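Local coordinates for YjbQ family protein (Sulfolobus tokodaii, PDB 1VE0), which is a zinc-binding member of the UPF0047 (YjbQ) family whose biological role has not been established, at residues A[16-21]-A[60-65]. Sequence-based numbering, arbitrary orientation.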
loop_
_atom_site.group_PDB
_atom_site.type_symbol
_atom_site.label_atom_id
_atom_site.label_comp_id
_atom_site.label_asym_id
_atom_site.label_seq_id
_atom_site.Cartn_x
_atom_site.Cartn_y
_atom_site.Cartn_z
ATOM N N PHE A 16 -15.590 -5.141 -13.940
ATOM C CA PHE A 16 -14.488 -5.734 -13.172
ATOM C C PHE A 16 -13.531 -6.332 -14.190
ATOM O O PHE A 16 -13.928 -7.140 -15.023
ATOM C CB PHE A 16 -15.013 -6.826 -12.242
ATOM C CG PHE A 16 -15.726 -6.290 -11.033
ATOM C CD1 PHE A 16 -15.036 -6.073 -9.843
ATOM C CD2 PHE A 16 -17.072 -5.952 -11.097
ATOM C CE1 PHE A 16 -15.683 -5.523 -8.733
ATOM C CE2 PHE A 16 -17.725 -5.398 -9.993
ATOM C CZ PHE A 16 -17.027 -5.184 -8.814
ATOM N N ASP A 17 -12.270 -5.931 -14.134
ATOM C CA ASP A 17 -11.296 -6.433 -15.091
ATOM C C ASP A 17 -9.912 -6.409 -14.452
ATOM O O ASP A 17 -9.672 -5.680 -13.483
ATOM C CB ASP A 17 -11.314 -5.545 -16.338
ATOM C CG ASP A 17 -10.736 -6.227 -17.559
ATOM O OD1 ASP A 17 -10.453 -7.446 -17.493
ATOM O OD2 ASP A 17 -10.581 -5.537 -18.592
ATOM N N SER A 18 -9.016 -7.226 -14.979
ATOM C CA SER A 18 -7.653 -7.280 -14.465
ATOM C C SER A 18 -6.725 -7.361 -15.668
ATOM O O SER A 18 -6.891 -8.203 -16.547
ATOM C CB SER A 18 -7.472 -8.479 -13.526
ATOM O OG SER A 18 -8.027 -9.664 -14.064
ATOM N N ILE A 19 -5.753 -6.465 -15.710
ATOM C CA ILE A 19 -4.841 -6.415 -16.838
ATOM C C ILE A 19 -3.386 -6.419 -16.421
ATOM O O ILE A 19 -2.986 -5.612 -15.588
ATOM C CB ILE A 19 -5.099 -5.140 -17.668
ATOM C CG1 ILE A 19 -6.523 -5.173 -18.240
ATOM C CG2 ILE A 19 -4.051 -5.009 -18.773
ATOM C CD1 ILE A 19 -6.907 -3.909 -19.000
ATOM N N ASP A 20 -2.606 -7.318 -17.022
ATOM C CA ASP A 20 -1.173 -7.417 -16.754
ATOM C C ASP A 20 -0.519 -6.269 -17.530
ATOM O O ASP A 20 -0.519 -6.274 -18.759
ATOM C CB ASP A 20 -0.643 -8.764 -17.255
ATOM C CG ASP A 20 0.810 -9.003 -16.874
ATOM O OD1 ASP A 20 1.556 -8.023 -16.689
ATOM O OD2 ASP A 20 1.210 -10.183 -16.775
ATOM N N ILE A 21 0.031 -5.285 -16.822
ATOM C CA ILE A 21 0.644 -4.139 -17.485
ATOM C C ILE A 21 2.161 -4.115 -17.382
ATOM O O ILE A 21 2.790 -3.103 -17.663
ATOM C CB ILE A 21 0.082 -2.800 -16.921
ATOM C CG1 ILE A 21 0.278 -2.741 -15.396
ATOM C CG2 ILE A 21 -1.399 -2.687 -17.253
ATOM C CD1 ILE A 21 -0.088 -1.389 -14.779
ATOM N N ASP A 60 -9.838 -14.499 -9.525
ATOM C CA ASP A 60 -9.923 -14.480 -8.061
ATOM C C ASP A 60 -9.787 -13.076 -7.447
ATOM O O ASP A 60 -10.532 -12.727 -6.527
ATOM C CB ASP A 60 -8.832 -15.377 -7.455
ATOM C CG ASP A 60 -9.066 -16.859 -7.713
ATOM O OD1 ASP A 60 -8.072 -17.628 -7.692
ATOM O OD2 ASP A 60 -10.234 -17.258 -7.925
ATOM N N PHE A 61 -8.835 -12.277 -7.930
ATOM C CA PHE A 61 -8.653 -10.938 -7.365
ATOM C C PHE A 61 -9.960 -10.152 -7.437
ATOM O O PHE A 61 -10.354 -9.497 -6.473
ATOM C CB PHE A 61 -7.557 -10.142 -8.104
ATOM C CG PHE A 61 -6.181 -10.733 -7.991
ATOM C CD1 PHE A 61 -5.666 -11.118 -6.752
ATOM C CD2 PHE A 61 -5.405 -10.935 -9.132
ATOM C CE1 PHE A 61 -4.402 -11.702 -6.650
ATOM C CE2 PHE A 61 -4.142 -11.518 -9.039
ATOM C CZ PHE A 61 -3.639 -11.904 -7.791
ATOM N N LEU A 62 -10.618 -10.230 -8.591
ATOM C CA LEU A 62 -11.872 -9.529 -8.828
ATOM C C LEU A 62 -13.023 -10.128 -8.029
ATOM O O LEU A 62 -13.774 -9.404 -7.380
ATOM C CB LEU A 62 -12.201 -9.553 -10.321
ATOM C CG LEU A 62 -11.067 -8.987 -11.179
ATOM C CD1 LEU A 62 -11.411 -9.144 -12.652
ATOM C CD2 LEU A 62 -10.847 -7.524 -10.812
ATOM N N ASN A 63 -13.156 -11.449 -8.066
ATOM C CA ASN A 63 -14.229 -12.102 -7.326
ATOM C C ASN A 63 -14.117 -11.925 -5.817
ATOM O O ASN A 63 -15.128 -11.804 -5.122
ATOM C CB ASN A 63 -14.297 -13.592 -7.680
ATOM C CG ASN A 63 -14.744 -13.818 -9.107
ATOM O OD1 ASN A 63 -15.584 -13.077 -9.624
ATOM N ND2 ASN A 63 -14.201 -14.850 -9.750
ATOM N N TRP A 64 -12.899 -11.905 -5.291
ATOM C CA TRP A 64 -12.758 -11.714 -3.857
ATOM C C TRP A 64 -12.931 -10.251 -3.497
ATOM O O TRP A 64 -13.382 -9.919 -2.404
ATOM C CB TRP A 64 -11.426 -12.272 -3.363
ATOM C CG TRP A 64 -11.552 -13.735 -3.150
ATOM C CD1 TRP A 64 -11.380 -14.722 -4.079
ATOM C CD2 TRP A 64 -12.058 -14.375 -1.974
ATOM N NE1 TRP A 64 -11.759 -15.940 -3.554
ATOM C CE2 TRP A 64 -12.181 -15.753 -2.265
ATOM C CE3 TRP A 64 -12.428 -13.915 -0.701
ATOM C CZ2 TRP A 64 -12.659 -16.674 -1.331
ATOM C CZ3 TRP A 64 -12.902 -14.833 0.229
ATOM C CH2 TRP A 64 -13.015 -16.196 -0.093
ATOM N N ALA A 65 -12.591 -9.371 -4.431
ATOM C CA ALA A 65 -12.783 -7.952 -4.189
ATOM C C ALA A 65 -14.295 -7.785 -4.048
ATOM O O ALA A 65 -14.779 -7.094 -3.149
ATOM C CB ALA A 65 -12.269 -7.142 -5.367
#
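L62 reaches from its helix onto the backbone of F16 and D17, and its two methyl groups make most of the close contacts, all of them van der Waals packing. CG lies anti to the carbonyl carbon, beside the backbone N (chi1 -55°); this, with the extended chi2 (175°), carries the methyls to the F16-D17 backbone. One branch, CD1, rests on the peptide link, 3.8 Å from C of F16 and 3.6 Å from N of D17; the other, CD2, comes to 3.5 Å from O of D17. A branched aliphatic side chain suits this place because its methyls can spread side by side over the main chain. F16 adds an apolar flank, its CB lying 4.3 Å from CD1 of L62; an aromatic fits here, since its ring also packs on P71 and F119 and makes a cation-pi contact with K66. One residue past D17, S18 again turns its side chain toward the helix, with OG 3.7 Å from CD1 of L62. Were L62 replaced by an alanine, the loss of both methyls would probably open a gap between the helix and the F16-S18 backbone.

The polar groups find their main partners outside this packing. The short hydroxyl of S18 hydrogen-bonds to O of M58 in the same helix. D17 points away from the helix and forms a salt bridge with R13.

Within this chain, strand 17-20 is an outer strand of a three-stranded antiparallel sheet, D17 pairing with E118 of strand 113-118, while helix 55-68 packs against that sheet, F61 touching L117 and I49. The helix also meets a second subunit, where W64 stacks on F75 of that neighbouring chain.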